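Aminopeptidase N family protein (Idiomarina loihiensis L2TR, PDB 4FGM) is probably a zinc-dependent aminopeptidase of the M61 family, trimming residues from the N-terminal ends of peptides. Local coordinates at residues Ser19-Leu33 against Asn70-His84. Numbering follows the deposited sequence.
Sequences SLTIEQTNDEQELWL and NRWQLARSKHPVTVH
Leu31 and Val83 meet in the middle of two antiparallel beta ladders packed face to face, as in a beta sandwich, in the M61 N-terminal domain. Strand 19-22 pairs with strand 81-84, and strand 30-32 with strand 71-74. Each chain segment turns from one ladder into the other. Backbone bonds such as Val83 N to Leu20 O (2.7 Å) and Trp72 N to Leu31 O (2.7 Å) hold the pairs.

The tight side is the apolar layer between the ladders, filled by Leu31, Leu74, Ile22 and Val83. Leu31 CG stands anti to its carbonyl carbon (chi1 -50°), and its CD1 reaches Val83 CG2 at 3.7 Å. The same methyl also touches Leu74 CG. Ile22 CD1 and Leu74 CD1 come tip to tip at 4.2 Å. Near the turn, the Thr25 and Val81 side chains cross at about a right angle, with Thr25 CG2 against Val81 CG2 (3.9 Å). Leu53 and Ala55 of strand 53-57 pack on Trp72 and Leu74, respectively.

The outer sides are polar and looser. Crowding and disorder make the Arg76 NH1 bond to Asp27 doubtful; poorly ordered Glu28 joins Arg76 by charge alone. Ser19 OG hydrogen-bonds His84 ND1 at the ring edge, while His84 NE2 is hydrogen-bonded to Glu56 OE2. Arg71 NH1 makes a bent salt-bridge bond to Glu30 OE1, on the anti side of the carboxylate, and also pairs with Glu116. Arg71 NH2 bridges to Glu295. Trp32 CB sits 3.6 Å above the guanidinium plane of Arg71, over its centre. By contrast, at the buried strand end, Asn70 ND2 donates a nearly straight bond to Leu33 O (2.6 Å, 173°), and that oxygen lies in the Asn70 amide plane.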
loop_
_atom_site.group_PDB
_atom_site.type_symbol
_atom_site.label_atom_id
_atom_site.label_comp_id
_atom_site.label_asym_id
_atom_site.label_seq_id
_atom_site.Cartn_x
_atom_site.Cartn_y
_atom_site.Cartn_z
ATOM N N SER A 19 7.991 -28.275 -7.144
ATOM C CA SER A 19 7.961 -29.175 -8.285
ATOM C C SER A 19 6.893 -28.673 -9.232
ATOM O O SER A 19 5.835 -28.183 -8.818
ATOM C CB SER A 19 7.628 -30.610 -7.866
ATOM O OG SER A 19 8.763 -31.261 -7.330
ATOM N N LEU A 20 7.180 -28.805 -10.512
ATOM C CA LEU A 20 6.282 -28.357 -11.553
ATOM C C LEU A 20 6.174 -29.501 -12.554
ATOM O O LEU A 20 7.189 -29.988 -13.061
ATOM C CB LEU A 20 6.881 -27.105 -12.197
ATOM C CG LEU A 20 6.336 -26.606 -13.521
ATOM C CD1 LEU A 20 4.903 -26.178 -13.366
ATOM C CD2 LEU A 20 7.186 -25.449 -13.982
ATOM N N THR A 21 4.952 -29.944 -12.823
ATOM C CA THR A 21 4.757 -31.038 -13.759
ATOM C C THR A 21 3.977 -30.632 -15.007
ATOM O O THR A 21 2.799 -30.269 -14.946
ATOM C CB THR A 21 4.061 -32.215 -13.062
ATOM O OG1 THR A 21 4.800 -32.557 -11.883
ATOM C CG2 THR A 21 4.010 -33.432 -13.981
ATOM N N ILE A 22 4.657 -30.699 -16.145
ATOM C CA ILE A 22 4.058 -30.337 -17.419
ATOM C C ILE A 22 3.768 -31.605 -18.201
ATOM O O ILE A 22 4.697 -32.306 -18.608
ATOM C CB ILE A 22 5.013 -29.447 -18.230
ATOM C CG1 ILE A 22 5.525 -28.305 -17.346
ATOM C CG2 ILE A 22 4.290 -28.897 -19.446
ATOM C CD1 ILE A 22 6.811 -27.677 -17.834
ATOM N N GLU A 23 2.482 -31.896 -18.396
ATOM C CA GLU A 23 2.038 -33.095 -19.111
ATOM C C GLU A 23 2.620 -33.153 -20.517
ATOM O O GLU A 23 3.114 -34.193 -20.955
ATOM C CB GLU A 23 0.504 -33.122 -19.176
ATOM C CG GLU A 23 -0.108 -34.330 -19.889
ATOM C CD GLU A 23 0.150 -35.643 -19.168
ATOM O OE1 GLU A 23 0.575 -35.605 -17.991
ATOM O OE2 GLU A 23 -0.087 -36.713 -19.775
ATOM N N GLN A 24 2.557 -32.027 -21.218
ATOM C CA GLN A 24 3.094 -31.935 -22.567
ATOM C C GLN A 24 3.825 -30.612 -22.787
ATOM O O GLN A 24 3.226 -29.535 -22.722
ATOM C CB GLN A 24 1.979 -32.075 -23.602
ATOM C CG GLN A 24 2.498 -32.134 -25.025
ATOM C CD GLN A 24 1.427 -32.505 -26.022
ATOM O OE1 GLN A 24 0.543 -31.705 -26.330
ATOM N NE2 GLN A 24 1.493 -33.733 -26.527
ATOM N N THR A 25 5.124 -30.706 -23.050
ATOM C CA THR A 25 5.942 -29.529 -23.291
ATOM C C THR A 25 6.037 -29.308 -24.794
ATOM O O THR A 25 5.798 -30.230 -25.570
ATOM C CB THR A 25 7.359 -29.720 -22.722
ATOM O OG1 THR A 25 7.991 -30.830 -23.369
ATOM C CG2 THR A 25 7.296 -29.994 -21.227
ATOM N N ASN A 26 6.359 -28.085 -25.207
ATOM C CA ASN A 26 6.503 -27.789 -26.629
ATOM C C ASN A 26 7.979 -27.934 -26.971
ATOM O O ASN A 26 8.791 -28.206 -26.093
ATOM C CB ASN A 26 6.021 -26.373 -26.943
ATOM C CG ASN A 26 4.572 -26.151 -26.546
ATOM O OD1 ASN A 26 3.726 -27.032 -26.715
ATOM N ND2 ASN A 26 4.274 -24.963 -26.029
ATOM N N ASP A 27 8.331 -27.770 -28.238
ATOM C CA ASP A 27 9.727 -27.903 -28.643
ATOM C C ASP A 27 10.542 -26.826 -27.952
ATOM O O ASP A 27 10.254 -25.638 -28.107
ATOM C CB ASP A 27 9.869 -27.741 -30.156
ATOM C CG ASP A 27 8.599 -28.084 -30.900
ATOM O OD1 ASP A 27 7.694 -27.220 -30.955
ATOM O OD2 ASP A 27 8.505 -29.215 -31.418
ATOM N N GLU A 28 11.557 -27.235 -27.197
ATOM C CA GLU A 28 12.398 -26.281 -26.479
ATOM C C GLU A 28 11.484 -25.398 -25.618
ATOM O O GLU A 28 11.474 -24.173 -25.748
ATOM C CB GLU A 28 13.182 -25.416 -27.475
ATOM C CG GLU A 28 13.985 -26.196 -28.521
ATOM C CD GLU A 28 15.171 -26.955 -27.935
ATOM O OE1 GLU A 28 15.997 -26.328 -27.240
ATOM O OE2 GLU A 28 15.282 -28.176 -28.180
ATOM N N GLN A 29 10.710 -26.047 -24.751
ATOM C CA GLN A 29 9.766 -25.376 -23.857
ATOM C C GLN A 29 10.471 -24.408 -22.912
ATOM O O GLN A 29 11.532 -24.724 -22.359
ATOM C CB GLN A 29 8.997 -26.427 -23.038
ATOM C CG GLN A 29 8.031 -25.866 -22.003
ATOM C CD GLN A 29 6.793 -25.224 -22.610
ATOM O OE1 GLN A 29 5.988 -25.887 -23.270
ATOM N NE2 GLN A 29 6.630 -23.926 -22.378
ATOM N N GLU A 30 9.877 -23.236 -22.724
ATOM C CA GLU A 30 10.448 -22.233 -21.835
ATOM C C GLU A 30 9.624 -22.050 -20.567
ATOM O O GLU A 30 8.404 -22.191 -20.575
ATOM C CB GLU A 30 10.580 -20.882 -22.552
ATOM C CG GLU A 30 11.620 -20.876 -23.662
ATOM C CD GLU A 30 11.695 -19.547 -24.393
ATOM O OE1 GLU A 30 10.918 -18.625 -24.057
ATOM O OE2 GLU A 30 12.537 -19.430 -25.308
ATOM N N LEU A 31 10.321 -21.733 -19.482
ATOM C CA LEU A 31 9.708 -21.498 -18.182
ATOM C C LEU A 31 10.182 -20.110 -17.742
ATOM O O LEU A 31 11.359 -19.768 -17.914
ATOM C CB LEU A 31 10.192 -22.551 -17.176
ATOM C CG LEU A 31 10.095 -24.017 -17.610
ATOM C CD1 LEU A 31 10.853 -24.907 -16.636
ATOM C CD2 LEU A 31 8.644 -24.423 -17.695
ATOM N N TRP A 32 9.276 -19.303 -17.199
ATOM C CA TRP A 32 9.660 -17.973 -16.746
ATOM C C TRP A 32 8.985 -17.566 -15.439
ATOM O O TRP A 32 7.941 -18.113 -15.059
ATOM C CB TRP A 32 9.361 -16.917 -17.822
ATOM C CG TRP A 32 7.911 -16.803 -18.198
ATOM C CD1 TRP A 32 7.260 -17.521 -19.154
ATOM C CD2 TRP A 32 6.934 -15.928 -17.618
ATOM N NE1 TRP A 32 5.938 -17.148 -19.211
ATOM C CE2 TRP A 32 5.710 -16.171 -18.279
ATOM C CE3 TRP A 32 6.975 -14.958 -16.603
ATOM C CZ2 TRP A 32 4.532 -15.486 -17.960
ATOM C CZ3 TRP A 32 5.798 -14.273 -16.283
ATOM C CH2 TRP A 32 4.594 -14.543 -16.963
ATOM N N LEU A 33 9.597 -16.605 -14.752
ATOM C CA LEU A 33 9.059 -16.120 -13.491
ATOM C C LEU A 33 8.830 -14.615 -13.565
ATOM O O LEU A 33 9.663 -13.867 -14.085
ATOM C CB LEU A 33 10.019 -16.441 -12.346
ATOM C CG LEU A 33 9.392 -16.296 -10.958
ATOM C CD1 LEU A 33 8.373 -17.417 -10.776
ATOM C CD2 LEU A 33 10.470 -16.364 -9.867
ATOM N N ASN A 70 15.328 -14.564 -15.603
ATOM C CA ASN A 70 14.108 -15.205 -15.127
ATOM C C ASN A 70 13.514 -16.218 -16.111
ATOM O O ASN A 70 12.324 -16.523 -16.042
ATOM C CB ASN A 70 13.065 -14.129 -14.873
ATOM C CG ASN A 70 12.474 -13.607 -16.159
ATOM O OD1 ASN A 70 13.185 -13.443 -17.152
ATOM N ND2 ASN A 70 11.177 -13.343 -16.156
ATOM N N ARG A 71 14.323 -16.745 -17.021
ATOM C CA ARG A 71 13.795 -17.678 -18.005
ATOM C C ARG A 71 14.677 -18.896 -18.240
ATOM O O ARG A 71 15.900 -18.781 -18.377
ATOM C CB ARG A 71 13.548 -16.933 -19.328
ATOM C CG ARG A 71 12.777 -17.720 -20.393
ATOM C CD ARG A 71 12.390 -16.827 -21.574
ATOM N NE ARG A 71 11.386 -15.832 -21.206
ATOM C CZ ARG A 71 10.079 -15.990 -21.371
ATOM N NH1 ARG A 71 9.607 -17.101 -21.912
ATOM N NH2 ARG A 71 9.243 -15.046 -20.970
ATOM N N TRP A 72 14.039 -20.065 -18.274
ATOM C CA TRP A 72 14.738 -21.322 -18.507
ATOM C C TRP A 72 14.205 -21.997 -19.768
ATOM O O TRP A 72 13.050 -21.784 -20.156
ATOM C CB TRP A 72 14.551 -22.264 -17.313
ATOM C CG TRP A 72 15.331 -21.886 -16.095
ATOM C CD1 TRP A 72 16.531 -22.394 -15.699
ATOM C CD2 TRP A 72 14.968 -20.906 -15.121
ATOM N NE1 TRP A 72 16.941 -21.792 -14.532
ATOM C CE2 TRP A 72 15.997 -20.874 -14.156
ATOM C CE3 TRP A 72 13.868 -20.052 -14.967
ATOM C CZ2 TRP A 72 15.963 -20.020 -13.053
ATOM C CZ3 TRP A 72 13.834 -19.202 -13.871
ATOM C CH2 TRP A 72 14.876 -19.195 -12.926
ATOM N N GLN A 73 15.050 -22.810 -20.400
ATOM C CA GLN A 73 14.657 -23.537 -21.606
ATOM C C GLN A 73 14.944 -25.027 -21.418
ATOM O O GLN A 73 16.075 -25.417 -21.103
ATOM C CB GLN A 73 15.412 -23.007 -22.823
ATOM C CG GLN A 73 14.904 -23.566 -24.145
ATOM C CD GLN A 73 15.582 -22.937 -25.351
ATOM O OE1 GLN A 73 16.794 -23.061 -25.537
ATOM N NE2 GLN A 73 14.800 -22.256 -26.177
ATOM N N LEU A 74 13.910 -25.845 -21.604
ATOM C CA LEU A 74 14.004 -27.297 -21.438
ATOM C C LEU A 74 14.376 -28.020 -22.722
ATOM O O LEU A 74 14.027 -27.578 -23.818
ATOM C CB LEU A 74 12.662 -27.867 -20.963
ATOM C CG LEU A 74 12.086 -27.512 -19.595
ATOM C CD1 LEU A 74 10.629 -27.936 -19.555
ATOM C CD2 LEU A 74 12.888 -28.195 -18.488
ATOM N N ALA A 75 15.079 -29.139 -22.584
ATOM C CA ALA A 75 15.433 -29.933 -23.751
ATOM C C ALA A 75 14.119 -30.586 -24.193
ATOM O O ALA A 75 13.181 -30.710 -23.396
ATOM C CB ALA A 75 16.458 -30.991 -23.379
ATOM N N ARG A 76 14.044 -30.981 -25.461
ATOM C CA ARG A 76 12.847 -31.620 -26.008
ATOM C C ARG A 76 12.523 -32.940 -25.323
ATOM O O ARG A 76 13.421 -33.662 -24.881
ATOM C CB ARG A 76 13.033 -31.903 -27.496
ATOM C CG ARG A 76 13.093 -30.690 -28.383
ATOM C CD ARG A 76 13.618 -31.074 -29.757
ATOM N NE ARG A 76 13.524 -29.963 -30.696
ATOM C CZ ARG A 76 12.382 -29.528 -31.216
ATOM N NH1 ARG A 76 11.238 -30.120 -30.891
ATOM N NH2 ARG A 76 12.382 -28.498 -32.051
ATOM N N SER A 77 11.238 -33.266 -25.248
ATOM C CA SER A 77 10.828 -34.522 -24.644
ATOM C C SER A 77 9.459 -34.943 -25.147
ATOM O O SER A 77 8.574 -34.110 -25.314
ATOM C CB SER A 77 10.805 -34.406 -23.123
ATOM O OG SER A 77 10.340 -35.617 -22.542
ATOM N N LYS A 78 9.299 -36.240 -25.399
ATOM C CA LYS A 78 8.034 -36.791 -25.877
ATOM C C LYS A 78 7.131 -37.099 -24.695
ATOM O O LYS A 78 5.935 -37.328 -24.857
ATOM C CB LYS A 78 8.277 -38.089 -26.652
ATOM C CG LYS A 78 8.969 -37.924 -27.993
ATOM C CD LYS A 78 9.479 -39.271 -28.494
ATOM C CE LYS A 78 9.809 -39.232 -29.982
ATOM N NZ LYS A 78 10.723 -38.110 -30.344
ATOM N N HIS A 79 7.718 -37.101 -23.504
ATOM C CA HIS A 79 6.983 -37.407 -22.284
ATOM C C HIS A 79 6.774 -36.212 -21.364
ATOM O O HIS A 79 7.382 -35.149 -21.545
ATOM C CB HIS A 79 7.720 -38.482 -21.490
ATOM C CG HIS A 79 8.130 -39.665 -22.308
ATOM N ND1 HIS A 79 9.431 -39.879 -22.699
ATOM C CD2 HIS A 79 7.405 -40.692 -22.809
ATOM C CE1 HIS A 79 9.494 -40.995 -23.409
ATOM N NE2 HIS A 79 8.280 -41.505 -23.490
ATOM N N PRO A 80 5.898 -36.377 -20.360
ATOM C CA PRO A 80 5.618 -35.310 -19.397
ATOM C C PRO A 80 6.951 -34.942 -18.741
ATOM O O PRO A 80 7.833 -35.792 -18.606
ATOM C CB PRO A 80 4.671 -35.984 -18.405
ATOM C CG PRO A 80 3.939 -36.976 -19.247
ATOM C CD PRO A 80 5.034 -37.549 -20.118
ATOM N N VAL A 81 7.108 -33.686 -18.343
ATOM C CA VAL A 81 8.344 -33.260 -17.699
ATOM C C VAL A 81 8.064 -32.690 -16.313
ATOM O O VAL A 81 7.045 -32.022 -16.086
ATOM C CB VAL A 81 9.084 -32.192 -18.546
ATOM C CG1 VAL A 81 10.275 -31.642 -17.774
ATOM C CG2 VAL A 81 9.562 -32.805 -19.860
ATOM N N THR A 82 8.968 -32.981 -15.386
ATOM C CA THR A 82 8.867 -32.501 -14.017
ATOM C C THR A 82 10.095 -31.639 -13.732
ATOM O O THR A 82 11.229 -32.073 -13.919
ATOM C CB THR A 82 8.820 -33.672 -13.008
ATOM O OG1 THR A 82 7.696 -34.508 -13.301
ATOM C CG2 THR A 82 8.676 -33.145 -11.582
ATOM N N VAL A 83 9.858 -30.408 -13.294
ATOM C CA VAL A 83 10.936 -29.476 -12.986
ATOM C C VAL A 83 11.000 -29.310 -11.473
ATOM O O VAL A 83 9.985 -29.065 -10.832
ATOM C CB VAL A 83 10.670 -28.109 -13.652
ATOM C CG1 VAL A 83 11.851 -27.172 -13.441
ATOM C CG2 VAL A 83 10.393 -28.312 -15.138
ATOM N N HIS A 84 12.191 -29.460 -10.907
ATOM C CA HIS A 84 12.377 -29.340 -9.464
ATOM C C HIS A 84 13.292 -28.170 -9.125
ATOM O O HIS A 84 14.279 -27.928 -9.812
ATOM C CB HIS A 84 13.035 -30.599 -8.893
ATOM C CG HIS A 84 12.288 -31.866 -9.159
ATOM N ND1 HIS A 84 11.214 -32.277 -8.398
ATOM C CD2 HIS A 84 12.495 -32.844 -10.074
ATOM C CE1 HIS A 84 10.795 -33.453 -8.829
ATOM N NE2 HIS A 84 11.556 -33.820 -9.846
#